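Local coordinates for protein polycyclic ketone monooxygenase (Myceliophthora thermophila, PDB 5MQ6) that uses FAD and NADPH to insert one oxygen atom beside the carbonyl of ketones, notably bulky polycyclic ones, giving esters or lactones, at residues K151-A156 with N350-G355; G309-P312 with V316-K319. All coordinates share one frame; numbering follows the deposited sequence.

Contact 1: K151-A156 with N350-G355; sequences KSKYAA and NMVADG
K153 and Y154 of K151-A156 reach N350-G355 through their polar ends, and two hydrogen bonds carry this buried junction of the loop ahead of helix 157-170 with the loop after helix 328-340. In the first, K153 NZ donates to V352 O at 2.7 Å; the donor lies in the carbonyl plane on a lone pair, with a C=O...N angle of 137°. Bends at chi2 and chi4 let the lysine end at that carbonyl. E135 pairs with the same ammonium. In the second, Y154 OH donates to D354 OD2 at 2.5 Å, a very short value to be read with caution. The carboxylate meets the ring at its edge, and the two planes differ by 16°, almost coplanar.

Carbon packing is sparse: K153 CG rests 3.6 Å above one face of the Y154 ring, offset toward the rim, and K153 CE lies 4.3 Å from D354 CB. Within 350-355, the A353 N to N350 OD1 bond forms an Asx motif. An alanine in place of K153 would probably leave V352 O and E135 without their shared cationic partner and uncover part of the Y154 ring.

The Y154 side chain lies near FAD-binding C132 and D133, about 7 Å from the bound FAD, and R308 makes a cation-pi contact with it. K153 NZ, 5.5 Å from D354 OD2, and R308, in a long, weak ion pair, would probably favour the ionised carboxylate.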
loop_
_atom_site.group_PDB
_atom_site.type_symbol
_atom_site.label_atom_id
_atom_site.label_comp_id
_atom_site.label_asym_id
_atom_site.label_seq_id
_atom_site.Cartn_x
_atom_site.Cartn_y
_atom_site.Cartn_z
ATOM N N LYS A 151 19.905 10.173 -3.659
ATOM C CA LYS A 151 20.282 11.442 -4.307
ATOM C C LYS A 151 19.571 12.664 -3.728
ATOM O O LYS A 151 20.097 13.746 -3.780
ATOM C CB LYS A 151 19.996 11.392 -5.791
ATOM C CG LYS A 151 20.919 10.440 -6.561
ATOM C CD LYS A 151 20.313 10.058 -7.903
ATOM C CE LYS A 151 21.220 9.080 -8.684
ATOM N NZ LYS A 151 20.478 8.334 -9.748
ATOM N N SER A 152 18.374 12.456 -3.208
ATOM C CA SER A 152 17.471 13.512 -2.695
ATOM C C SER A 152 16.737 13.079 -1.411
ATOM O O SER A 152 16.808 11.874 -0.956
ATOM C CB SER A 152 16.453 13.851 -3.749
ATOM O OG SER A 152 17.108 14.266 -4.946
ATOM N N LYS A 153 16.040 14.052 -0.834
ATOM C CA LYS A 153 15.190 13.799 0.335
ATOM C C LYS A 153 14.028 12.819 0.058
ATOM O O LYS A 153 13.691 12.096 0.918
ATOM C CB LYS A 153 14.625 15.063 0.982
ATOM C CG LYS A 153 14.012 14.743 2.357
ATOM C CD LYS A 153 14.328 15.775 3.413
ATOM C CE LYS A 153 13.592 15.627 4.721
ATOM N NZ LYS A 153 14.517 15.143 5.826
ATOM N N TYR A 154 13.449 12.895 -1.118
ATOM C CA TYR A 154 12.389 12.080 -1.623
ATOM C C TYR A 154 12.906 11.481 -2.947
ATOM O O TYR A 154 13.292 12.198 -3.901
ATOM C CB TYR A 154 11.138 12.901 -1.840
ATOM C CG TYR A 154 10.773 13.585 -0.524
ATOM C CD1 TYR A 154 10.322 12.804 0.600
ATOM C CD2 TYR A 154 10.989 14.946 -0.335
ATOM C CE1 TYR A 154 10.083 13.374 1.828
ATOM C CE2 TYR A 154 10.792 15.505 0.926
ATOM C CZ TYR A 154 10.303 14.747 1.973
ATOM O OH TYR A 154 10.091 15.298 3.182
ATOM N N ALA A 155 12.872 10.163 -3.014
ATOM C CA ALA A 155 13.291 9.436 -4.217
ATOM C C ALA A 155 12.278 9.422 -5.326
ATOM O O ALA A 155 11.083 9.198 -5.107
ATOM C CB ALA A 155 13.653 7.967 -3.835
ATOM N N ALA A 156 12.766 9.575 -6.558
ATOM C CA ALA A 156 11.930 9.392 -7.766
ATOM C C ALA A 156 11.860 7.863 -8.164
ATOM O O ALA A 156 12.682 7.068 -7.736
ATOM C CB ALA A 156 12.458 10.222 -8.916
ATOM N N ASN A 350 13.932 15.863 16.006
ATOM C CA ASN A 350 13.070 15.513 14.913
ATOM C C ASN A 350 13.994 15.267 13.748
ATOM O O ASN A 350 14.392 16.164 13.032
ATOM C CB ASN A 350 12.100 16.641 14.628
ATOM C CG ASN A 350 11.151 16.293 13.566
ATOM O OD1 ASN A 350 11.362 15.333 12.793
ATOM N ND2 ASN A 350 10.139 17.096 13.443
ATOM N N MET A 351 14.354 14.016 13.546
ATOM C CA MET A 351 15.384 13.724 12.558
ATOM C C MET A 351 14.919 14.034 11.136
ATOM O O MET A 351 15.680 14.598 10.299
ATOM C CB MET A 351 15.728 12.254 12.626
ATOM C CG MET A 351 16.309 11.829 13.933
ATOM S SD MET A 351 16.833 10.076 13.990
ATOM C CE MET A 351 17.486 10.064 15.635
ATOM N N VAL A 352 13.694 13.635 10.816
ATOM C CA VAL A 352 13.215 13.802 9.455
ATOM C C VAL A 352 12.758 15.204 9.174
ATOM O O VAL A 352 13.037 15.749 8.035
ATOM C CB VAL A 352 12.126 12.756 9.086
ATOM C CG1 VAL A 352 11.705 12.961 7.650
ATOM C CG2 VAL A 352 12.692 11.338 9.219
ATOM N N ALA A 353 12.004 15.757 10.131
ATOM C CA ALA A 353 11.612 17.185 10.088
ATOM C C ALA A 353 10.934 17.608 8.796
ATOM O O ALA A 353 11.272 18.633 8.177
ATOM C CB ALA A 353 12.837 18.082 10.326
ATOM N N ASP A 354 9.986 16.807 8.357
ATOM C CA ASP A 354 9.212 17.172 7.224
ATOM C C ASP A 354 7.754 17.189 7.593
ATOM O O ASP A 354 7.402 17.117 8.774
ATOM C CB ASP A 354 9.589 16.256 6.029
ATOM C CG ASP A 354 8.943 14.865 6.088
ATOM O OD1 ASP A 354 8.273 14.529 7.073
ATOM O OD2 ASP A 354 9.128 14.122 5.106
ATOM N N GLY A 355 6.893 17.274 6.588
ATOM C CA GLY A 355 5.495 17.440 6.807
ATOM C C GLY A 355 4.773 16.332 7.529
ATOM O O GLY A 355 3.729 16.590 8.080
#

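Contact 2: G309-P312 with V316-K319; sequences GQRP and VEWK
R311 and E317 form a loop-to-helix salt bridge at the N-terminal turn of helix 315-322 in this FAD-binding monooxygenase, tying the loop after strand 305-306 to the helix that follows it. It is a local, surface contact: the segments are four residues apart at their closest ends and bury 68 Å² together.

Along 309-312, G309 comes first, and its backbone N bonds to D431 OD2. Q310 follows and folds back on its own segment: OE1 accepts from R311 N at 3.0 Å, with an N-H...O angle of 155° and the donor slightly tilted from the amide carbonyl plane. The glutamine therefore bonds to the backbone of the residue whose side chain makes the salt bridge.

R311 does the reaching. Its backbone is extended, and the side chain runs out to the helix with a bend at chi3 (49°), which turns the guanidinium to E317. The two side chains approach from opposite directions, and NH2 alone makes the close approach, 2.9 Å from E317 OE1. The flat groups stand 84° apart, nearly perpendicular; this is a single-point pairing, without the two parallel N...O contacts of a bidentate bridge.

On the helix side, the backbone N of E317 donates to OD2 of D314, the residue just before helix 315-322, and a bend within the glutamate chain helps direct its carboxylate to the arginine. A water adds a weak second link between the charged groups: it accepts from R311 NH2 at 2.7 Å and donates to E317 OE2 at 3.4 Å.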
loop_
_atom_site.group_PDB
_atom_site.type_symbol
_atom_site.label_atom_id
_atom_site.label_comp_id
_atom_site.label_asym_id
_atom_site.label_seq_id
_atom_site.Cartn_x
_atom_site.Cartn_y
_atom_site.Cartn_z
ATOM N N GLY A 309 8.987 20.222 0.381
ATOM C CA GLY A 309 10.355 20.474 0.708
ATOM C C GLY A 309 11.434 19.512 0.211
ATOM O O GLY A 309 12.340 19.079 0.957
ATOM N N GLN A 310 11.359 19.225 -1.074
ATOM C CA GLN A 310 12.342 18.401 -1.771
ATOM C C GLN A 310 13.637 19.164 -1.735
ATOM O O GLN A 310 13.612 20.399 -1.773
ATOM C CB GLN A 310 11.914 18.095 -3.186
ATOM C CG GLN A 310 12.981 17.396 -4.038
ATOM C CD GLN A 310 13.274 15.967 -3.553
ATOM O OE1 GLN A 310 13.663 15.727 -2.398
ATOM N NE2 GLN A 310 13.119 15.004 -4.449
ATOM N N ARG A 311 14.740 18.420 -1.642
ATOM C CA ARG A 311 16.053 18.904 -1.326
ATOM C C ARG A 311 17.051 17.804 -1.833
ATOM O O ARG A 311 16.799 16.580 -1.687
ATOM C CB ARG A 311 16.102 18.963 0.210
ATOM C CG ARG A 311 16.924 20.005 0.876
ATOM C CD ARG A 311 17.024 19.837 2.423
ATOM N NE ARG A 311 17.377 18.475 2.789
ATOM C CZ ARG A 311 18.577 17.878 2.640
ATOM N NH1 ARG A 311 19.644 18.571 2.221
ATOM N NH2 ARG A 311 18.728 16.559 2.941
ATOM N N PRO A 312 18.185 18.209 -2.424
ATOM C CA PRO A 312 19.251 17.232 -2.731
ATOM C C PRO A 312 19.918 16.718 -1.449
ATOM O O PRO A 312 19.883 17.383 -0.448
ATOM C CB PRO A 312 20.230 18.048 -3.601
ATOM C CG PRO A 312 19.954 19.475 -3.178
ATOM C CD PRO A 312 18.468 19.523 -3.035
ATOM N N VAL A 316 27.660 16.233 3.807
ATOM C CA VAL A 316 28.046 16.475 5.217
ATOM C C VAL A 316 26.904 16.081 6.159
ATOM O O VAL A 316 27.115 15.519 7.253
ATOM C CB VAL A 316 28.652 17.909 5.523
ATOM C CG1 VAL A 316 28.779 18.822 4.273
ATOM C CG2 VAL A 316 27.949 18.602 6.703
ATOM N N GLU A 317 25.700 16.403 5.744
ATOM C CA GLU A 317 24.531 16.029 6.516
ATOM C C GLU A 317 24.430 14.460 6.569
ATOM O O GLU A 317 24.319 13.820 7.674
ATOM C CB GLU A 317 23.302 16.682 5.894
ATOM C CG GLU A 317 22.159 16.924 6.838
ATOM C CD GLU A 317 20.836 16.636 6.163
ATOM O OE1 GLU A 317 20.830 16.503 4.898
ATOM O OE2 GLU A 317 19.812 16.516 6.899
ATOM N N TRP A 318 24.541 13.851 5.394
ATOM C CA TRP A 318 24.685 12.381 5.300
ATOM C C TRP A 318 25.534 11.681 6.401
ATOM O O TRP A 318 25.065 10.838 7.119
ATOM C CB TRP A 318 25.208 12.004 3.900
ATOM C CG TRP A 318 25.282 10.527 3.781
ATOM C CD1 TRP A 318 26.387 9.748 3.843
ATOM C CD2 TRP A 318 24.159 9.649 3.689
ATOM N NE1 TRP A 318 26.026 8.426 3.807
ATOM C CE2 TRP A 318 24.662 8.342 3.692
ATOM C CE3 TRP A 318 22.775 9.851 3.628
ATOM C CZ2 TRP A 318 23.836 7.244 3.593
ATOM C CZ3 TRP A 318 21.955 8.760 3.504
ATOM C CH2 TRP A 318 22.477 7.479 3.489
ATOM N N LYS A 319 26.785 12.047 6.570
ATOM C CA LYS A 319 27.674 11.283 7.475
ATOM C C LYS A 319 27.495 11.713 8.914
ATOM O O LYS A 319 27.818 10.970 9.854
ATOM C CB LYS A 319 29.176 11.368 7.077
ATOM C CG LYS A 319 29.539 12.321 5.942
ATOM C CD LYS A 319 30.769 11.926 5.107
ATOM C CE LYS A 319 30.732 12.629 3.730
ATOM N NZ LYS A 319 31.934 12.508 2.853
HETATM O O HOH W 1 17.075 16.174 4.980
#

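Contact 1 is buried and joins loops far apart in sequence, 194 residues at their closest ends; contact 2 is a surface contact closing a short loop-helix turn. Their centres lie only 8 Å apart, and 151-156 and 309-312 meet directly: K153 N is 2.8 Å from R311 O and Y154 O is 2.9 Å from Q310 NE2, both probable hydrogen bonds. Thus K153 and R311 are joined through their backbones while their side chains serve different contacts. The chemistry follows the setting: the buried contact uses direct hydrogen bonds to a backbone carbonyl and a carboxylate, whereas the surface one, away from annotated sites, uses a salt bridge assisted by water.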